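Side-chain contacts in glycosyl hydrolase, family 38 (Enterococcus faecalis, PDB 5KBP), which probably hydrolyses alpha-mannosidic bonds in mannose-containing glycans: residues Trp17-Tyr22 and Leu347-Pro352; Gln93-Phe96 and Ser102-Arg105. All blocks are in the same frame, centred on the assembly; numbering follows the deposited sequence.

Interaction 1: Trp17-Tyr22 and Leu347-Pro352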
loop_
_atom_site.group_PDB
_atom_site.type_symbol
_atom_site.label_atom_id
_atom_site.label_comp_id
_atom_site.label_asym_id
_atom_site.label_seq_id
_atom_site.Cartn_x
_atom_site.Cartn_y
_atom_site.Cartn_z
ATOM N N TRP A 17 10.526 -19.174 -4.728
ATOM C CA TRP A 17 10.361 -17.747 -4.985
ATOM C C TRP A 17 9.658 -17.079 -3.806
ATOM O O TRP A 17 8.429 -17.050 -3.730
ATOM C CB TRP A 17 9.596 -17.512 -6.274
ATOM C CG TRP A 17 9.751 -16.118 -6.742
ATOM C CD1 TRP A 17 8.904 -15.074 -6.511
ATOM C CD2 TRP A 17 10.848 -15.590 -7.493
ATOM N NE1 TRP A 17 9.398 -13.931 -7.089
ATOM C CE2 TRP A 17 10.591 -14.222 -7.698
ATOM C CE3 TRP A 17 12.019 -16.145 -8.021
ATOM C CZ2 TRP A 17 11.462 -13.400 -8.405
ATOM C CZ3 TRP A 17 12.881 -15.325 -8.726
ATOM C CH2 TRP A 17 12.597 -13.968 -8.912
ATOM N N ASP A 18 10.453 -16.527 -2.895
ATOM C CA ASP A 18 9.911 -15.651 -1.866
ATOM C C ASP A 18 9.363 -14.392 -2.524
ATOM O O ASP A 18 10.107 -13.642 -3.164
ATOM C CB ASP A 18 10.990 -15.306 -0.841
ATOM C CG ASP A 18 11.596 -16.539 -0.198
ATOM O OD1 ASP A 18 10.962 -17.101 0.717
ATOM O OD2 ASP A 18 12.706 -16.941 -0.604
ATOM N N ARG A 19 8.054 -14.171 -2.373
ATOM C CA ARG A 19 7.387 -13.098 -3.106
ATOM C C ARG A 19 7.960 -11.733 -2.741
ATOM O O ARG A 19 8.080 -10.850 -3.601
ATOM C CB ARG A 19 5.884 -13.149 -2.833
ATOM C CG ARG A 19 5.036 -12.345 -3.801
ATOM C CD ARG A 19 3.579 -12.774 -3.712
ATOM N NE ARG A 19 2.721 -12.007 -4.610
ATOM C CZ ARG A 19 2.081 -10.896 -4.262
ATOM N NH1 ARG A 19 2.201 -10.416 -3.032
ATOM N NH2 ARG A 19 1.319 -10.266 -5.144
ATOM N N GLU A 20 8.322 -11.543 -1.476
ATOM C CA GLU A 20 8.948 -10.308 -1.024
ATOM C C GLU A 20 9.815 -10.626 0.182
ATOM O O GLU A 20 9.373 -11.330 1.095
ATOM C CB GLU A 20 7.896 -9.248 -0.678
ATOM C CG GLU A 20 6.685 -9.795 0.058
ATOM C CD GLU A 20 5.557 -8.787 0.154
ATOM O OE1 GLU A 20 4.601 -9.031 0.920
ATOM O OE2 GLU A 20 5.627 -7.749 -0.536
ATOM N N TRP A 21 11.046 -10.114 0.179
ATOM C CA TRP A 21 11.992 -10.420 1.246
ATOM C C TRP A 21 12.982 -9.281 1.460
ATOM O O TRP A 21 12.628 -8.247 2.036
ATOM C CB TRP A 21 12.736 -11.722 0.935
ATOM C CG TRP A 21 13.506 -12.274 2.098
ATOM C CD1 TRP A 21 13.421 -11.878 3.401
ATOM C CD2 TRP A 21 14.482 -13.321 2.061
ATOM N NE1 TRP A 21 14.282 -12.615 4.178
ATOM C CE2 TRP A 21 14.944 -13.509 3.378
ATOM C CE3 TRP A 21 15.008 -14.121 1.041
ATOM C CZ2 TRP A 21 15.909 -14.461 3.701
ATOM C CZ3 TRP A 21 15.965 -15.064 1.365
ATOM C CH2 TRP A 21 16.405 -15.226 2.683
ATOM N N TYR A 22 14.227 -9.461 1.010
ATOM C CA TYR A 22 15.274 -8.475 1.249
ATOM C C TYR A 22 15.231 -7.309 0.270
ATOM O O TYR A 22 15.934 -6.316 0.485
ATOM C CB TYR A 22 16.654 -9.139 1.201
ATOM C CG TYR A 22 16.929 -9.948 -0.048
ATOM C CD1 TYR A 22 16.571 -11.287 -0.125
ATOM C CD2 TYR A 22 17.564 -9.377 -1.145
ATOM C CE1 TYR A 22 16.825 -12.033 -1.260
ATOM C CE2 TYR A 22 17.822 -10.118 -2.288
ATOM C CZ TYR A 22 17.450 -11.445 -2.338
ATOM O OH TYR A 22 17.702 -12.190 -3.466
ATOM N N LEU A 347 -5.685 -10.858 1.600
ATOM C CA LEU A 347 -5.138 -11.201 2.909
ATOM C C LEU A 347 -4.053 -12.265 2.794
ATOM O O LEU A 347 -3.033 -12.194 3.490
ATOM C CB LEU A 347 -6.253 -11.673 3.842
ATOM C CG LEU A 347 -5.796 -12.101 5.238
ATOM C CD1 LEU A 347 -5.130 -10.943 5.966
ATOM C CD2 LEU A 347 -6.960 -12.655 6.047
ATOM N N LEU A 348 -4.256 -13.258 1.924
ATOM C CA LEU A 348 -3.252 -14.299 1.729
ATOM C C LEU A 348 -1.950 -13.753 1.161
ATOM O O LEU A 348 -0.902 -14.385 1.335
ATOM C CB LEU A 348 -3.801 -15.396 0.814
ATOM C CG LEU A 348 -4.848 -16.322 1.437
ATOM C CD1 LEU A 348 -5.424 -17.258 0.393
ATOM C CD2 LEU A 348 -4.244 -17.114 2.583
ATOM N N GLN A 349 -1.988 -12.601 0.487
ATOM C CA GLN A 349 -0.761 -11.998 -0.021
ATOM C C GLN A 349 0.122 -11.458 1.097
ATOM O O GLN A 349 1.296 -11.163 0.853
ATOM C CB GLN A 349 -1.095 -10.886 -1.018
ATOM C CG GLN A 349 -1.643 -11.399 -2.342
ATOM C CD GLN A 349 -2.238 -10.301 -3.202
ATOM O OE1 GLN A 349 -1.896 -9.127 -3.060
ATOM N NE2 GLN A 349 -3.144 -10.681 -4.097
ATOM N N ASN A 350 -0.415 -11.316 2.307
ATOM C CA ASN A 350 0.380 -11.010 3.490
ATOM C C ASN A 350 0.820 -12.263 4.234
ATOM O O ASN A 350 1.494 -12.151 5.262
ATOM C CB ASN A 350 -0.404 -10.104 4.445
ATOM C CG ASN A 350 -0.408 -8.658 4.003
ATOM O OD1 ASN A 350 0.376 -8.259 3.144
ATOM N ND2 ASN A 350 -1.287 -7.859 4.596
ATOM N N HIS A 351 0.458 -13.443 3.739
ATOM C CA HIS A 351 0.746 -14.698 4.420
ATOM C C HIS A 351 1.956 -15.492 3.916
ATOM O O HIS A 351 2.253 -16.534 4.512
ATOM C CB HIS A 351 -0.491 -15.595 4.366
ATOM C CG HIS A 351 -1.592 -15.152 5.278
ATOM N ND1 HIS A 351 -2.836 -15.747 5.291
ATOM C CD2 HIS A 351 -1.631 -14.175 6.215
ATOM C CE1 HIS A 351 -3.595 -15.152 6.195
ATOM N NE2 HIS A 351 -2.888 -14.196 6.771
ATOM N N PRO A 352 2.676 -15.093 2.855
ATOM C CA PRO A 352 3.972 -15.741 2.606
ATOM C C PRO A 352 4.875 -15.603 3.823
ATOM O O PRO A 352 4.859 -14.583 4.514
ATOM C CB PRO A 352 4.522 -14.984 1.395
ATOM C CG PRO A 352 3.315 -14.591 0.652
ATOM C CD PRO A 352 2.294 -14.246 1.705
HETATM O O HOH W 1 3.438 -11.268 -0.366
#
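Arg-19 and Gln-349 meet where the loop after strand 7-13 of the family 38 N-terminal domain faces a type I beta turn, Leu-348 to His-351, of the middle domain. The join illustrates how a loop and a helix-ending turn can pack through their polar side chains, with a water in place of a direct hydrogen bond. Gln-349 CG lies over one face of the Arg-19 guanidinium, with CB 3.9 Å from NH1, and OE1 stays 4.0 Å from NH2. The guanidinium and amide planes are turned 46° from each other, so this is oblique packing rather than a flat stack. Arg-19 gets there because its CG is anti to the backbone N (chi1 -164°) and the chain runs extended as far as NE.

Glu-20 OE1 comes no closer than 3.9 Å to the carbonyl O of Gln-349, and a water links the two. That water gives a weak bond to Glu-20 OE1 at 2.8 Å and also donates to Gln-349 O, modelled at 2.5 Å, a doubtful length.

Both charged ends are positioned from farther out. Arg-19 NE forms a salt bridge with Asp-63, while Glu-20 OE1 is hydrogen-bonded to Ser-355 OG and paired with Arg-371. Arg-371 also bonds to Asn-350 OD1, which ties the carboxylate and the turn to helix 362-393.

Pro-352, whose CB points toward the loop, is the N-cap of helix 353-356. The water itself sits at the edge of the Arg-19 guanidinium, in its plane, where it accepts from NH1 at 3.1 Å.

Interaction 2: Gln93-Phe96 and Ser102-Arg105; sequences QDDF and SNVR
In the strand-loop-helix connection that runs from strand 84-85 into helix 100-117, Gln-93 of the loop reaches forward to Asn-103 in the first turn of the helix. It is a compact example of a loop folding onto the helix it leads into, with an amide-amide bond as the fastening. NE2 of Gln-93 donates to OD1 of Asn-103 at 3.2 Å, with an N-H...O angle of 148°. The donor lies in the carbonyl plane of Asn-103, but the acceptor is tilted out of the Gln-93 amide plane; the two side chains cross at about a right angle.

The reach depends on a fold in the Gln-93 chain. With CG between the backbone N and the carbonyl carbon, chi1 (80°) sets CG 3.6 Å from OD1 of Asn-103, and the bend at chi2 (-78°) then turns the amide toward it.

The other end of the Asn-103 amide faces Asp-95: ND2 stands 3.5 Å from the backbone O of Asp-95, and makes a weak hydrogen bond to Ser-99 O. The Asp-95 carboxylate comes only to 3.9 Å, OD1 to OD1 of Asn-103, and its OD2 has a weak bond to Met-133 N. Phe-126 of strand 124-126 packs against both Gln-93 and Asp-95.

With all four touching residues buried, the asparagine amide meets the loop at both ends: its oxygen accepts a hydrogen bond from Gln-93 NE2, and its nitrogen lies near the Asp-95 carbonyl. This is local packing of a strand-to-helix loop on the N-terminal turn of its own helix, within the N-terminal domain.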
loop_
_atom_site.group_PDB
_atom_site.type_symbol
_atom_site.label_atom_id
_atom_site.label_comp_id
_atom_site.label_asym_id
_atom_site.label_seq_id
_atom_site.Cartn_x
_atom_site.Cartn_y
_atom_site.Cartn_z
ATOM N N GLN A 93 2.880 -20.328 2.851
ATOM C CA GLN A 93 2.619 -19.590 4.076
ATOM C C GLN A 93 3.536 -20.038 5.207
ATOM O O GLN A 93 4.266 -21.026 5.107
ATOM C CB GLN A 93 1.158 -19.764 4.506
ATOM C CG GLN A 93 0.874 -21.077 5.231
ATOM C CD GLN A 93 0.757 -22.268 4.297
ATOM O OE1 GLN A 93 1.143 -22.199 3.129
ATOM N NE2 GLN A 93 0.215 -23.367 4.808
ATOM N N ASP A 94 3.486 -19.280 6.300
ATOM C CA ASP A 94 3.974 -19.745 7.588
ATOM C C ASP A 94 2.836 -20.470 8.292
ATOM O O ASP A 94 1.724 -19.940 8.390
ATOM C CB ASP A 94 4.479 -18.584 8.444
ATOM C CG ASP A 94 5.014 -19.045 9.788
ATOM O OD1 ASP A 94 4.205 -19.226 10.722
ATOM O OD2 ASP A 94 6.243 -19.234 9.907
ATOM N N ASP A 95 3.114 -21.680 8.776
ATOM C CA ASP A 95 2.047 -22.530 9.298
ATOM C C ASP A 95 1.425 -21.944 10.561
ATOM O O ASP A 95 0.204 -21.775 10.641
ATOM C CB ASP A 95 2.583 -23.938 9.562
ATOM C CG ASP A 95 2.568 -24.808 8.319
ATOM O OD1 ASP A 95 1.893 -24.429 7.340
ATOM O OD2 ASP A 95 3.221 -25.873 8.324
ATOM N N PHE A 96 2.251 -21.619 11.556
ATOM C CA PHE A 96 1.735 -21.270 12.873
ATOM C C PHE A 96 1.253 -19.828 12.980
ATOM O O PHE A 96 0.441 -19.531 13.863
ATOM C CB PHE A 96 2.805 -21.526 13.938
ATOM C CG PHE A 96 3.159 -22.975 14.107
ATOM C CD1 PHE A 96 2.279 -23.848 14.727
ATOM C CD2 PHE A 96 4.373 -23.464 13.654
ATOM C CE1 PHE A 96 2.600 -25.183 14.887
ATOM C CE2 PHE A 96 4.702 -24.799 13.812
ATOM C CZ PHE A 96 3.813 -25.658 14.429
ATOM N N SER A 102 -7.277 -19.733 7.565
ATOM C CA SER A 102 -6.408 -19.181 6.528
ATOM C C SER A 102 -5.563 -20.269 5.874
ATOM O O SER A 102 -5.286 -20.209 4.670
ATOM C CB SER A 102 -5.513 -18.091 7.114
ATOM O OG SER A 102 -6.277 -16.965 7.503
ATOM N N ASN A 103 -5.147 -21.271 6.651
ATOM C CA ASN A 103 -4.451 -22.412 6.069
ATOM C C ASN A 103 -5.358 -23.183 5.122
ATOM O O ASN A 103 -4.908 -23.671 4.079
ATOM C CB ASN A 103 -3.929 -23.327 7.176
ATOM C CG ASN A 103 -2.718 -22.751 7.881
ATOM O OD1 ASN A 103 -1.623 -22.716 7.318
ATOM N ND2 ASN A 103 -2.903 -22.306 9.118
ATOM N N VAL A 104 -6.641 -23.306 5.468
ATOM C CA VAL A 104 -7.582 -24.021 4.614
ATOM C C VAL A 104 -7.930 -23.195 3.381
ATOM O O VAL A 104 -8.005 -23.725 2.266
ATOM C CB VAL A 104 -8.837 -24.408 5.420
ATOM C CG1 VAL A 104 -9.989 -24.757 4.493
ATOM C CG2 VAL A 104 -8.528 -25.575 6.352
ATOM N N ARG A 105 -8.138 -21.884 3.553
ATOM C CA ARG A 105 -8.429 -21.033 2.403
ATOM C C ARG A 105 -7.273 -21.019 1.415
ATOM O O ARG A 105 -7.488 -20.850 0.210
ATOM C CB ARG A 105 -8.745 -19.607 2.856
ATOM C CG ARG A 105 -9.806 -19.508 3.938
ATOM C CD ARG A 105 -11.039 -20.332 3.605
ATOM N NE ARG A 105 -11.973 -20.387 4.724
ATOM C CZ ARG A 105 -12.944 -19.504 4.932
ATOM N NH1 ARG A 105 -13.748 -19.631 5.978
ATOM N NH2 ARG A 105 -13.112 -18.492 4.092
#

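Overall arrangement
Both contacts lie in the protein interior, their centres about 13 Å apart, and interaction 2 is nested within the long stretch of chain closed by interaction 1. Their reach differs: 17-22 with 347-352 joins segments some 325 residues apart, in the N-terminal and middle family regions, whereas 93-96 with 102-105 secures one loop to the helix that follows it. The chemistry differs accordingly: in the first, an arginine and a glutamate meet a glutamine, with a shared water; in the second, neutral amides are bonded directly. They also touch. His-351 O packs 3.4 Å from Gln-93 CB, and Leu-348 CD2 lies 3.9 Å from Ser-102 O, so the turn of interaction 1 rests on both segments of interaction 2.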